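Local coordinates for protein Xaa-Pro dipeptidase (Pyrococcus horikoshii, PDB 1WY2) that probably splits dipeptides that carry a C-terminal proline and a nonpolar N-terminal residue, as a homodimeric metallopeptidase of the M24B family with two metal ions per subunit, at residues I20-I25 and K89-E94; S187-A192 and S199-E204; K262-I267 and P297-Y302; A52-P57 and E66-P71. All blocks are in the same frame, centred on the assembly; numbering follows the deposited sequence.

In the fold
From the N terminus, contact 1 closes the widest loop, bringing strand 90-93 back beside strand 22-25 in the mixed sheet of the Creatinase/Prolidase N-terminal domain. Contact 4 is nested inside that loop: 52-57 and 66-71 belong to a beta-alpha-beta unit at the far end of the same sheet, about 17 Å from contact 1 centre to centre. The other two follow in series in the M24 metallopeptidase region. Contact 2 closes the short loop between strands 184-187 and 208-217, and contact 3 ties helix 261-274 to strand 297-299 and the turn after it. Their centres are about 30 Å apart, and no contact touches another.

Contact 1 (I20-I25 and K89-E94); sequences IDAVLI and KSLGIE
A22 and L91 pair in parallel, and V23 and G92 beside them, through two nearly straight backbone bonds: G92 N gives to A22 O at 2.7 Å and L24 N gives to G92 O at 2.9 Å. The same two carbonyl oxygens also receive CA-H contacts, from L91 and V23. Over the A22 face, L91 CD1 touches A22 CB and L24 CB. With CG anti to the backbone N (chi1 -178°), the L91 side chain carries CD1 back to 3.4 Å from A22 O. On the opposite face G92 has no side chain, and a CB there would run into V23 CG2; I20 CG2 lies 3.5 Å from G92 N. At the start of the pair D21 grips S90 twice: D21 N donates to S90 O at 2.9 Å, and D21 OD2 takes the S90 N-H on its anti lone pair, also at 2.9 Å. At the other end the strands part, and one water bridges L24 O, E94 N and E94 OE1. E94 crosses I25 at about a right angle, OE2 3.6 Å from I25 CG2, while its carboxylate also accepts from A26 N, K27 N and N30 ND2. Replacing E94 by alanine is likely to leave the A26 and K27 amides and N30 ND2 without their acceptor and the bridging water less firmly placed. The two strands are central in the domain's mixed sheet, between 44-48 and 113-116; helix 6-17 covers I20 and V23, helix 99-108 covers L24, L91 and I93, and I93 also packs on Y99 of the second subunit.

Contact 2 (S187-A192 and S199-E204); sequences SGYRSA and SDKRIE
The R190 guanidinium carries S199 OG over one face, 3.3 Å above its plane and offset toward the rim; NE is 3.4 Å from that oxygen, but the angle is too poor for a hydrogen bond. The Y189 ring has R190 CG on one face, and K201 CE comes to it obliquely, 3.5 Å from CE1. K201 slides past both Y189 and R190, running opposite to each, with its CD 3.7 Å from R190 CD. Its chain is extended as far as CE and turns only at the last torsion (chi4 -60°), which swings NZ to S187 OG, a bond of 3.0 Å. The same ammonium donates to R202 O, from above the carbonyl plane, and forms a salt bridge with D207. I203 CG1 rests 3.7 Å from S187 OG, so this buried hydroxyl has an apolar neighbour as well as its polar ones. E160 is the common second partner: its carboxylate pairs with R190 NH1 and bonds S187 OG and S199 OG, which probably helps offset the arginine's charge. Within their own segments S199 OG accepts from K201 N at 3.2 Å, an ST turn, and G188 O receives both N and OG of S191 at the start of the 3-10 turn 189-192. Together these bonds fold the loop joining strands 184-187 and 208-217 of the M24 metallopeptidase fold, with R190 about 10 Å, side chain to side chain, from the metal ligand D212.

Contact 3 (K262-I267 and P297-Y302); sequences KELDSI and PRVSQY
Q301 folds back at its second torsion (chi2 -63°), and D265 sends its carboxylate off the helix with CG anti to the backbone N (chi1 173°); together these turns bring amide and acid into contact. Q301 NE2 gives one hydrogen to D265 OD1 at 2.7 Å and one to S266 OG at the same length. The hydroxyl lies in the amide plane, whereas OD1 is met on its anti side, 30° out of the carboxylate plane; the D265 and Q301 side chains cross at about a right angle, and the carboxylate and amide planes are turned well against each other. Both amide hydrogens are thereby used, which fixes the rotation of the Q301 end group. The other carboxylate oxygen, D265 OD2, takes a water that also accepts from Q301 N, and it lies 3.4 Å from S300 CA. The extended K262 chain crosses Q301 at about a right angle, its CD 3.4 Å from Q301 O, and K262 CA makes a CH contact with S300 O at 3.1 Å. L264 CD2 meets V299 CG1 at 4.2 Å, next to I313 of strand 312-321. V299 in turn lies about 6 Å, side chain to side chain, from the metal ligand H287. D265 also pairs with R269 and accepts from L285 N. With so many donors round it, the acid is probably held as a carboxylate, joining helix 261-274 to the turn after strand 297-299 and to L285, just before strand 286-288.

Contact 4 (A52-P57 and E66-P71); sequences ATLYVP and EESNIP
P71 O takes the L54 N-H at 2.9 Å in an almost straight bond (177°); T53 CA adds a CH contact to the same oxygen at 3.5 Å, and T53 CG2 lies close by. On the preceding residue, A52 O lies 3.4 Å from P71 CD, so the proline ring sits against the strand's backbone. I70 points at the strand. Its CG1 occupies the crowded position between the backbone N and the carbonyl carbon (chi1 63°), and this carries CD1 to 3.8 Å from both L54 CB and L54 N. From the strand, L54 CD2 packs on S68, 3.7 Å from OG and 3.8 Å from CB. The S68 hydroxyl, anti to its own backbone N (chi1 179°), donates to I70 O at 2.7 Å and so braces the bend by which the chain leaves its helix, S68 being the first residue past it. A glycine at S68 would probably leave I70 O without this donor and L54 CD2 without the CB and OG it packs on, and let the bend flex. The contact lies within a beta-alpha-beta unit: strand 51-57, helix 58-67 and then strand 72-75, which pairs parallel with the first as the outermost strand within the chain and continues directly from the P71 bond. Helix 28-35 covers L54, S68 and I70 through S35, with I45 of the antiparallel strand 44-48 beside L54 and I70.

Contact 1 (I20-I25 and K89-E94)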
loop_
_atom_site.group_PDB
_atom_site.type_symbol
_atom_site.label_atom_id
_atom_site.label_comp_id
_atom_site.label_asym_id
_atom_site.label_seq_id
_atom_site.Cartn_x
_atom_site.Cartn_y
_atom_site.Cartn_z
ATOM N N ILE A 20 -22.640 -22.379 1.289
ATOM C CA ILE A 20 -21.835 -21.595 2.217
ATOM C C ILE A 20 -22.774 -21.000 3.260
ATOM O O ILE A 20 -23.820 -20.454 2.917
ATOM C CB ILE A 20 -21.089 -20.458 1.487
ATOM C CG1 ILE A 20 -20.075 -21.054 0.506
ATOM C CG2 ILE A 20 -20.413 -19.549 2.501
ATOM C CD1 ILE A 20 -19.390 -20.029 -0.377
ATOM N N ASP A 21 -22.399 -21.106 4.532
ATOM C CA ASP A 21 -23.238 -20.603 5.616
ATOM C C ASP A 21 -23.123 -19.108 5.888
ATOM O O ASP A 21 -24.105 -18.463 6.262
ATOM C CB ASP A 21 -22.945 -21.394 6.893
ATOM C CG ASP A 21 -23.203 -22.877 6.721
ATOM O OD1 ASP A 21 -24.356 -23.240 6.406
ATOM O OD2 ASP A 21 -22.257 -23.677 6.888
ATOM N N ALA A 22 -21.929 -18.558 5.709
ATOM C CA ALA A 22 -21.708 -17.136 5.934
ATOM C C ALA A 22 -20.499 -16.672 5.136
ATOM O O ALA A 22 -19.656 -17.479 4.750
ATOM C CB ALA A 22 -21.484 -16.868 7.416
ATOM N N VAL A 23 -20.427 -15.371 4.884
ATOM C CA VAL A 23 -19.311 -14.801 4.146
ATOM C C VAL A 23 -18.659 -13.671 4.927
ATOM O O VAL A 23 -19.338 -12.841 5.534
ATOM C CB VAL A 23 -19.762 -14.265 2.768
ATOM C CG1 VAL A 23 -18.665 -13.392 2.151
ATOM C CG2 VAL A 23 -20.078 -15.429 1.847
ATOM N N LEU A 24 -17.330 -13.655 4.916
ATOM C CA LEU A 24 -16.565 -12.627 5.603
ATOM C C LEU A 24 -15.817 -11.785 4.573
ATOM O O LEU A 24 -15.071 -12.324 3.761
ATOM C CB LEU A 24 -15.556 -13.269 6.563
ATOM C CG LEU A 24 -14.582 -12.312 7.254
ATOM C CD1 LEU A 24 -15.354 -11.324 8.115
ATOM C CD2 LEU A 24 -13.597 -13.107 8.105
ATOM N N ILE A 25 -16.031 -10.473 4.607
ATOM C CA ILE A 25 -15.365 -9.542 3.690
ATOM C C ILE A 25 -14.455 -8.649 4.534
ATOM O O ILE A 25 -14.932 -7.956 5.436
ATOM C CB ILE A 25 -16.396 -8.657 2.945
ATOM C CG1 ILE A 25 -17.338 -9.540 2.118
ATOM C CG2 ILE A 25 -15.680 -7.654 2.035
ATOM C CD1 ILE A 25 -16.647 -10.336 1.022
ATOM N N LYS A 89 -20.336 -23.167 9.952
ATOM C CA LYS A 89 -19.689 -24.378 9.460
ATOM C C LYS A 89 -18.802 -24.074 8.254
ATOM O O LYS A 89 -17.591 -24.290 8.292
ATOM C CB LYS A 89 -20.739 -25.420 9.068
ATOM C CG LYS A 89 -21.588 -25.917 10.228
ATOM C CD LYS A 89 -20.751 -26.680 11.246
ATOM C CE LYS A 89 -20.126 -27.924 10.629
ATOM N NZ LYS A 89 -19.326 -28.704 11.617
ATOM N N SER A 90 -19.418 -23.574 7.188
ATOM C CA SER A 90 -18.701 -23.235 5.964
ATOM C C SER A 90 -18.662 -21.718 5.798
ATOM O O SER A 90 -19.704 -21.082 5.649
ATOM C CB SER A 90 -19.402 -23.875 4.760
ATOM O OG SER A 90 -18.694 -23.632 3.556
ATOM N N LEU A 91 -17.460 -21.144 5.818
ATOM C CA LEU A 91 -17.292 -19.698 5.682
ATOM C C LEU A 91 -16.694 -19.297 4.337
ATOM O O LEU A 91 -15.654 -19.816 3.936
ATOM C CB LEU A 91 -16.389 -19.165 6.803
ATOM C CG LEU A 91 -16.130 -17.654 6.842
ATOM C CD1 LEU A 91 -17.397 -16.926 7.293
ATOM C CD2 LEU A 91 -14.986 -17.345 7.795
ATOM N N GLY A 92 -17.352 -18.370 3.646
ATOM C CA GLY A 92 -16.843 -17.905 2.366
ATOM C C GLY A 92 -15.865 -16.775 2.627
ATOM O O GLY A 92 -16.172 -15.865 3.397
ATOM N N ILE A 93 -14.693 -16.821 1.995
ATOM C CA ILE A 93 -13.679 -15.789 2.206
ATOM C C ILE A 93 -13.006 -15.310 0.923
ATOM O O ILE A 93 -13.070 -15.970 -0.116
ATOM C CB ILE A 93 -12.563 -16.277 3.169
ATOM C CG1 ILE A 93 -11.871 -17.514 2.588
ATOM C CG2 ILE A 93 -13.155 -16.597 4.542
ATOM C CD1 ILE A 93 -10.593 -17.901 3.331
ATOM N N GLU A 94 -12.363 -14.147 1.011
ATOM C CA GLU A 94 -11.651 -13.559 -0.124
ATOM C C GLU A 94 -10.310 -14.262 -0.311
ATOM O O GLU A 94 -9.714 -14.746 0.650
ATOM C CB GLU A 94 -11.384 -12.079 0.130
ATOM C CG GLU A 94 -12.619 -11.235 0.368
ATOM C CD GLU A 94 -12.324 -10.050 1.263
ATOM O OE1 GLU A 94 -11.899 -10.273 2.420
ATOM O OE2 GLU A 94 -12.512 -8.898 0.820
HETATM O O HOH W 1 -12.445 -12.708 3.415
#

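Contact 2 (S187-A192 and S199-E204)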
loop_
_atom_site.group_PDB
_atom_site.type_symbol
_atom_site.label_atom_id
_atom_site.label_comp_id
_atom_site.label_asym_id
_atom_site.label_seq_id
_atom_site.Cartn_x
_atom_site.Cartn_y
_atom_site.Cartn_z
ATOM N N SER A 187 13.918 7.817 -17.358
ATOM C CA SER A 187 14.643 8.420 -18.472
ATOM C C SER A 187 15.907 7.673 -18.886
ATOM O O SER A 187 16.555 7.023 -18.068
ATOM C CB SER A 187 15.011 9.865 -18.122
ATOM O OG SER A 187 15.914 9.909 -17.026
ATOM N N GLY A 188 16.250 7.786 -20.165
ATOM C CA GLY A 188 17.439 7.128 -20.676
ATOM C C GLY A 188 17.399 5.629 -20.465
ATOM O O GLY A 188 16.381 4.985 -20.730
ATOM N N TYR A 189 18.498 5.064 -19.975
ATOM C CA TYR A 189 18.551 3.627 -19.749
ATOM C C TYR A 189 17.448 3.157 -18.801
ATOM O O TYR A 189 17.062 1.992 -18.832
ATOM C CB TYR A 189 19.921 3.210 -19.194
ATOM C CG TYR A 189 20.179 3.647 -17.769
ATOM C CD1 TYR A 189 20.602 4.942 -17.480
ATOM C CD2 TYR A 189 19.972 2.768 -16.708
ATOM C CE1 TYR A 189 20.814 5.351 -16.164
ATOM C CE2 TYR A 189 20.178 3.166 -15.391
ATOM C CZ TYR A 189 20.598 4.457 -15.126
ATOM O OH TYR A 189 20.794 4.855 -13.822
ATOM N N ARG A 190 16.935 4.056 -17.965
ATOM C CA ARG A 190 15.883 3.674 -17.027
ATOM C C ARG A 190 14.549 3.419 -17.718
ATOM O O ARG A 190 13.692 2.729 -17.171
ATOM C CB ARG A 190 15.697 4.734 -15.932
ATOM C CG ARG A 190 16.929 4.947 -15.060
ATOM C CD ARG A 190 16.588 5.617 -13.729
ATOM N NE ARG A 190 15.925 4.699 -12.802
ATOM C CZ ARG A 190 14.630 4.731 -12.498
ATOM N NH1 ARG A 190 13.833 5.643 -13.041
ATOM N NH2 ARG A 190 14.132 3.841 -11.650
ATOM N N SER A 191 14.367 3.970 -18.915
ATOM C CA SER A 191 13.113 3.754 -19.631
ATOM C C SER A 191 12.963 2.282 -20.033
ATOM O O SER A 191 11.882 1.847 -20.446
ATOM C CB SER A 191 13.020 4.677 -20.858
ATOM O OG SER A 191 14.073 4.469 -21.783
ATOM N N ALA A 192 14.048 1.522 -19.889
ATOM C CA ALA A 192 14.055 0.095 -20.214
ATOM C C ALA A 192 13.534 -0.735 -19.043
ATOM O O ALA A 192 13.387 -1.952 -19.148
ATOM C CB ALA A 192 15.474 -0.358 -20.586
ATOM N N SER A 199 13.549 8.306 -9.953
ATOM C CA SER A 199 14.739 8.236 -9.105
ATOM C C SER A 199 15.529 9.544 -9.067
ATOM O O SER A 199 15.061 10.586 -9.523
ATOM C CB SER A 199 15.656 7.111 -9.592
ATOM O OG SER A 199 16.305 7.472 -10.801
ATOM N N ASP A 200 16.739 9.483 -8.517
ATOM C CA ASP A 200 17.580 10.669 -8.425
ATOM C C ASP A 200 18.311 10.977 -9.726
ATOM O O ASP A 200 18.974 12.007 -9.844
ATOM C CB ASP A 200 18.590 10.514 -7.285
ATOM C CG ASP A 200 17.933 10.548 -5.925
ATOM O OD1 ASP A 200 17.226 11.537 -5.635
ATOM O OD2 ASP A 200 18.119 9.592 -5.144
ATOM N N LYS A 201 18.186 10.084 -10.704
ATOM C CA LYS A 201 18.835 10.286 -11.993
ATOM C C LYS A 201 18.352 11.578 -12.633
ATOM O O LYS A 201 17.169 11.905 -12.569
ATOM C CB LYS A 201 18.527 9.126 -12.945
ATOM C CG LYS A 201 19.083 9.333 -14.355
ATOM C CD LYS A 201 18.666 8.213 -15.302
ATOM C CE LYS A 201 19.265 8.402 -16.689
ATOM N NZ LYS A 201 18.853 9.679 -17.338
ATOM N N ARG A 202 19.269 12.316 -13.247
ATOM C CA ARG A 202 18.888 13.545 -13.915
ATOM C C ARG A 202 18.669 13.257 -15.391
ATOM O O ARG A 202 19.405 12.485 -16.007
ATOM C CB ARG A 202 19.952 14.628 -13.719
ATOM C CG ARG A 202 19.935 15.212 -12.309
ATOM C CD ARG A 202 20.909 16.362 -12.128
ATOM N NE ARG A 202 20.861 16.882 -10.762
ATOM C CZ ARG A 202 19.867 17.612 -10.263
ATOM N NH1 ARG A 202 18.822 17.928 -11.018
ATOM N NH2 ARG A 202 19.915 18.024 -9.004
ATOM N N ILE A 203 17.632 13.869 -15.946
ATOM C CA ILE A 203 17.279 13.692 -17.347
ATOM C C ILE A 203 18.286 14.381 -18.272
ATOM O O ILE A 203 18.745 15.485 -17.989
ATOM C CB ILE A 203 15.857 14.245 -17.587
ATOM C CG1 ILE A 203 14.871 13.471 -16.703
ATOM C CG2 ILE A 203 15.477 14.134 -19.058
ATOM C CD1 ILE A 203 13.478 14.059 -16.654
ATOM N N GLU A 204 18.631 13.722 -19.374
ATOM C CA GLU A 204 19.589 14.283 -20.330
ATOM C C GLU A 204 18.943 14.448 -21.696
ATOM O O GLU A 204 17.985 13.745 -22.024
ATOM C CB GLU A 204 20.807 13.364 -20.477
ATOM C CG GLU A 204 21.436 12.908 -19.171
ATOM C CD GLU A 204 22.696 12.090 -19.395
ATOM O OE1 GLU A 204 23.755 12.692 -19.680
ATOM O OE2 GLU A 204 22.625 10.847 -19.299
#

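Contact 3 (K262-I267 and P297-Y302)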
loop_
_atom_site.group_PDB
_atom_site.type_symbol
_atom_site.label_atom_id
_atom_site.label_comp_id
_atom_site.label_asym_id
_atom_site.label_seq_id
_atom_site.Cartn_x
_atom_site.Cartn_y
_atom_site.Cartn_z
ATOM N N LYS A 262 -7.252 -12.768 -23.788
ATOM C CA LYS A 262 -6.122 -13.386 -24.469
ATOM C C LYS A 262 -6.074 -12.989 -25.944
ATOM O O LYS A 262 -5.004 -12.700 -26.474
ATOM C CB LYS A 262 -6.198 -14.909 -24.345
ATOM C CG LYS A 262 -5.077 -15.641 -25.061
ATOM C CD LYS A 262 -5.192 -17.149 -24.894
ATOM C CE LYS A 262 -4.052 -17.857 -25.608
ATOM N NZ LYS A 262 -4.082 -19.334 -25.401
ATOM N N GLU A 263 -7.228 -12.975 -26.606
ATOM C CA GLU A 263 -7.279 -12.596 -28.015
ATOM C C GLU A 263 -6.873 -11.136 -28.188
ATOM O O GLU A 263 -6.225 -10.779 -29.170
ATOM C CB GLU A 263 -8.687 -12.813 -28.586
ATOM C CG GLU A 263 -9.125 -14.275 -28.591
ATOM C CD GLU A 263 -10.537 -14.474 -29.114
ATOM O OE1 GLU A 263 -11.425 -13.666 -28.768
ATOM O OE2 GLU A 263 -10.761 -15.451 -29.859
ATOM N N LEU A 264 -7.251 -10.291 -27.234
ATOM C CA LEU A 264 -6.897 -8.875 -27.306
ATOM C C LEU A 264 -5.394 -8.702 -27.075
ATOM O O LEU A 264 -4.736 -7.920 -27.766
ATOM C CB LEU A 264 -7.693 -8.071 -26.271
ATOM C CG LEU A 264 -7.461 -6.557 -26.244
ATOM C CD1 LEU A 264 -7.650 -5.974 -27.638
ATOM C CD2 LEU A 264 -8.430 -5.913 -25.262
ATOM N N ASP A 265 -4.845 -9.434 -26.108
ATOM C CA ASP A 265 -3.413 -9.356 -25.837
ATOM C C ASP A 265 -2.655 -9.770 -27.100
ATOM O O ASP A 265 -1.646 -9.159 -27.459
ATOM C CB ASP A 265 -3.042 -10.270 -24.656
ATOM C CG ASP A 265 -1.540 -10.367 -24.427
ATOM O OD1 ASP A 265 -0.864 -11.111 -25.173
ATOM O OD2 ASP A 265 -1.031 -9.701 -23.498
ATOM N N SER A 266 -3.163 -10.789 -27.785
ATOM C CA SER A 266 -2.532 -11.289 -29.005
ATOM C C SER A 266 -2.477 -10.269 -30.138
ATOM O O SER A 266 -1.547 -10.282 -30.944
ATOM C CB SER A 266 -3.247 -12.551 -29.492
ATOM O OG SER A 266 -3.078 -13.617 -28.572
ATOM N N ILE A 267 -3.471 -9.388 -30.211
ATOM C CA ILE A 267 -3.486 -8.377 -31.264
ATOM C C ILE A 267 -2.232 -7.512 -31.178
ATOM O O ILE A 267 -1.538 -7.293 -32.173
ATOM C CB ILE A 267 -4.730 -7.462 -31.157
ATOM C CG1 ILE A 267 -6.004 -8.265 -31.440
ATOM C CG2 ILE A 267 -4.603 -6.298 -32.131
ATOM C CD1 ILE A 267 -6.073 -8.853 -32.829
ATOM N N PRO A 297 -10.283 -7.608 -15.586
ATOM C CA PRO A 297 -9.580 -8.861 -15.857
ATOM C C PRO A 297 -8.132 -8.569 -16.215
ATOM O O PRO A 297 -7.762 -7.421 -16.468
ATOM C CB PRO A 297 -10.337 -9.416 -17.052
ATOM C CG PRO A 297 -10.586 -8.166 -17.852
ATOM C CD PRO A 297 -11.021 -7.160 -16.783
ATOM N N ARG A 298 -7.311 -9.608 -16.219
ATOM C CA ARG A 298 -5.923 -9.461 -16.617
ATOM C C ARG A 298 -5.969 -9.581 -18.136
ATOM O O ARG A 298 -6.513 -10.546 -18.665
ATOM C CB ARG A 298 -5.075 -10.591 -16.032
ATOM C CG ARG A 298 -4.614 -10.353 -14.606
ATOM C CD ARG A 298 -4.012 -11.614 -13.991
ATOM N NE ARG A 298 -3.221 -12.409 -14.932
ATOM C CZ ARG A 298 -2.206 -11.952 -15.664
ATOM N NH1 ARG A 298 -1.831 -10.682 -15.586
ATOM N NH2 ARG A 298 -1.554 -12.777 -16.473
ATOM N N VAL A 299 -5.435 -8.589 -18.840
ATOM C CA VAL A 299 -5.432 -8.638 -20.297
ATOM C C VAL A 299 -4.099 -9.250 -20.684
ATOM O O VAL A 299 -3.124 -8.544 -20.927
ATOM C CB VAL A 299 -5.568 -7.228 -20.903
ATOM C CG1 VAL A 299 -5.687 -7.319 -22.419
ATOM C CG2 VAL A 299 -6.797 -6.541 -20.319
ATOM N N SER A 300 -4.069 -10.577 -20.726
ATOM C CA SER A 300 -2.845 -11.300 -21.039
ATOM C C SER A 300 -3.117 -12.600 -21.775
ATOM O O SER A 300 -4.263 -12.971 -22.018
ATOM C CB SER A 300 -2.110 -11.638 -19.748
ATOM O OG SER A 300 -2.829 -12.632 -19.039
ATOM N N GLN A 301 -2.035 -13.299 -22.099
ATOM C CA GLN A 301 -2.104 -14.577 -22.794
ATOM C C GLN A 301 -2.651 -15.681 -21.896
ATOM O O GLN A 301 -2.978 -16.767 -22.372
ATOM C CB GLN A 301 -0.708 -14.979 -23.276
ATOM C CG GLN A 301 -0.220 -14.232 -24.502
ATOM C CD GLN A 301 -1.083 -14.495 -25.722
ATOM O OE1 GLN A 301 -1.056 -15.588 -26.295
ATOM N NE2 GLN A 301 -1.848 -13.487 -26.136
ATOM N N TYR A 302 -2.759 -15.404 -20.601
ATOM C CA TYR A 302 -3.227 -16.409 -19.650
ATOM C C TYR A 302 -4.587 -16.123 -19.015
ATOM O O TYR A 302 -4.899 -16.646 -17.940
ATOM C CB TYR A 302 -2.170 -16.586 -18.561
ATOM C CG TYR A 302 -0.770 -16.692 -19.124
ATOM C CD1 TYR A 302 -0.400 -17.775 -19.920
ATOM C CD2 TYR A 302 0.169 -15.686 -18.901
ATOM C CE1 TYR A 302 0.870 -17.853 -20.486
ATOM C CE2 TYR A 302 1.443 -15.753 -19.462
ATOM C CZ TYR A 302 1.784 -16.838 -20.254
ATOM O OH TYR A 302 3.035 -16.906 -20.820
HETATM O O HOH W 2 0.482 -11.914 -21.735
#

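Contact 4 (A52-P57 and E66-P71)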
loop_
_atom_site.group_PDB
_atom_site.type_symbol
_atom_site.label_atom_id
_atom_site.label_comp_id
_atom_site.label_asym_id
_atom_site.label_seq_id
_atom_site.Cartn_x
_atom_site.Cartn_y
_atom_site.Cartn_z
ATOM N N ALA A 52 -26.599 -8.645 7.326
ATOM C CA ALA A 52 -25.283 -8.169 6.912
ATOM C C ALA A 52 -24.851 -7.173 7.979
ATOM O O ALA A 52 -25.557 -6.202 8.247
ATOM C CB ALA A 52 -25.362 -7.491 5.548
ATOM N N THR A 53 -23.698 -7.419 8.593
ATOM C CA THR A 53 -23.199 -6.548 9.652
ATOM C C THR A 53 -21.739 -6.162 9.450
ATOM O O THR A 53 -20.920 -6.986 9.054
ATOM C CB THR A 53 -23.312 -7.240 11.029
ATOM O OG1 THR A 53 -24.656 -7.692 11.230
ATOM C CG2 THR A 53 -22.937 -6.275 12.146
ATOM N N LEU A 54 -21.423 -4.905 9.731
ATOM C CA LEU A 54 -20.051 -4.422 9.610
ATOM C C LEU A 54 -19.476 -4.282 11.015
ATOM O O LEU A 54 -19.938 -3.454 11.798
ATOM C CB LEU A 54 -20.018 -3.066 8.901
ATOM C CG LEU A 54 -18.662 -2.349 8.892
ATOM C CD1 LEU A 54 -17.631 -3.188 8.147
ATOM C CD2 LEU A 54 -18.811 -0.984 8.247
ATOM N N TYR A 55 -18.483 -5.107 11.334
ATOM C CA TYR A 55 -17.837 -5.058 12.645
ATOM C C TYR A 55 -16.557 -4.246 12.546
ATOM O O TYR A 55 -15.745 -4.473 11.650
ATOM C CB TYR A 55 -17.493 -6.464 13.139
ATOM C CG TYR A 55 -18.684 -7.352 13.386
ATOM C CD1 TYR A 55 -19.277 -8.065 12.344
ATOM C CD2 TYR A 55 -19.225 -7.480 14.666
ATOM C CE1 TYR A 55 -20.382 -8.887 12.573
ATOM C CE2 TYR A 55 -20.324 -8.295 14.905
ATOM C CZ TYR A 55 -20.897 -8.997 13.857
ATOM O OH TYR A 55 -21.970 -9.821 14.102
ATOM N N VAL A 56 -16.374 -3.304 13.464
ATOM C CA VAL A 56 -15.177 -2.470 13.450
ATOM C C VAL A 56 -14.652 -2.193 14.853
ATOM O O VAL A 56 -15.386 -2.307 15.837
ATOM C CB VAL A 56 -15.450 -1.110 12.770
ATOM C CG1 VAL A 56 -15.875 -1.319 11.326
ATOM C CG2 VAL A 56 -16.523 -0.356 13.534
ATOM N N PRO A 57 -13.359 -1.846 14.961
ATOM C CA PRO A 57 -12.754 -1.546 16.262
ATOM C C PRO A 57 -13.357 -0.241 16.781
ATOM O O PRO A 57 -13.915 0.536 16.007
ATOM C CB PRO A 57 -11.270 -1.395 15.926
ATOM C CG PRO A 57 -11.095 -2.283 14.730
ATOM C CD PRO A 57 -12.326 -1.956 13.917
ATOM N N GLU A 66 -21.416 6.383 10.438
ATOM C CA GLU A 66 -21.845 7.500 9.607
ATOM C C GLU A 66 -21.817 7.239 8.099
ATOM O O GLU A 66 -22.627 7.799 7.359
ATOM C CB GLU A 66 -20.982 8.726 9.918
ATOM C CG GLU A 66 -21.368 9.981 9.153
ATOM C CD GLU A 66 -20.420 11.136 9.422
ATOM O OE1 GLU A 66 -20.216 11.476 10.607
ATOM O OE2 GLU A 66 -19.880 11.705 8.448
ATOM N N GLU A 67 -20.903 6.387 7.642
ATOM C CA GLU A 67 -20.778 6.118 6.209
ATOM C C GLU A 67 -21.330 4.782 5.717
ATOM O O GLU A 67 -21.628 4.633 4.532
ATOM C CB GLU A 67 -19.307 6.226 5.797
ATOM C CG GLU A 67 -18.608 7.454 6.359
ATOM C CD GLU A 67 -17.188 7.608 5.854
ATOM O OE1 GLU A 67 -16.409 6.634 5.936
ATOM O OE2 GLU A 67 -16.847 8.712 5.381
ATOM N N SER A 68 -21.464 3.815 6.617
ATOM C CA SER A 68 -21.957 2.490 6.248
ATOM C C SER A 68 -23.452 2.419 5.957
ATOM O O SER A 68 -24.261 3.023 6.664
ATOM C CB SER A 68 -21.618 1.485 7.350
ATOM O OG SER A 68 -22.110 0.194 7.026
ATOM N N ASN A 69 -23.815 1.676 4.911
ATOM C CA ASN A 69 -25.219 1.509 4.557
ATOM C C ASN A 69 -25.765 0.225 5.181
ATOM O O ASN A 69 -26.898 -0.174 4.918
ATOM C CB ASN A 69 -25.415 1.493 3.032
ATOM C CG ASN A 69 -24.663 0.366 2.346
ATOM O OD1 ASN A 69 -24.720 -0.788 2.770
ATOM N ND2 ASN A 69 -23.967 0.697 1.264
ATOM N N ILE A 70 -24.945 -0.425 6.002
ATOM C CA ILE A 70 -25.364 -1.641 6.694
ATOM C C ILE A 70 -25.081 -1.464 8.186
ATOM O O ILE A 70 -24.198 -0.699 8.567
ATOM C CB ILE A 70 -24.620 -2.901 6.173
ATOM C CG1 ILE A 70 -23.122 -2.792 6.450
ATOM C CG2 ILE A 70 -24.870 -3.071 4.682
ATOM C CD1 ILE A 70 -22.362 -4.072 6.143
ATOM N N PRO A 71 -25.835 -2.162 9.050
ATOM C CA PRO A 71 -25.667 -2.078 10.506
ATOM C C PRO A 71 -24.218 -2.227 10.954
ATOM O O PRO A 71 -23.520 -3.143 10.520
ATOM C CB PRO A 71 -26.546 -3.213 11.016
ATOM C CG PRO A 71 -27.659 -3.225 10.022
ATOM C CD PRO A 71 -26.929 -3.088 8.705
#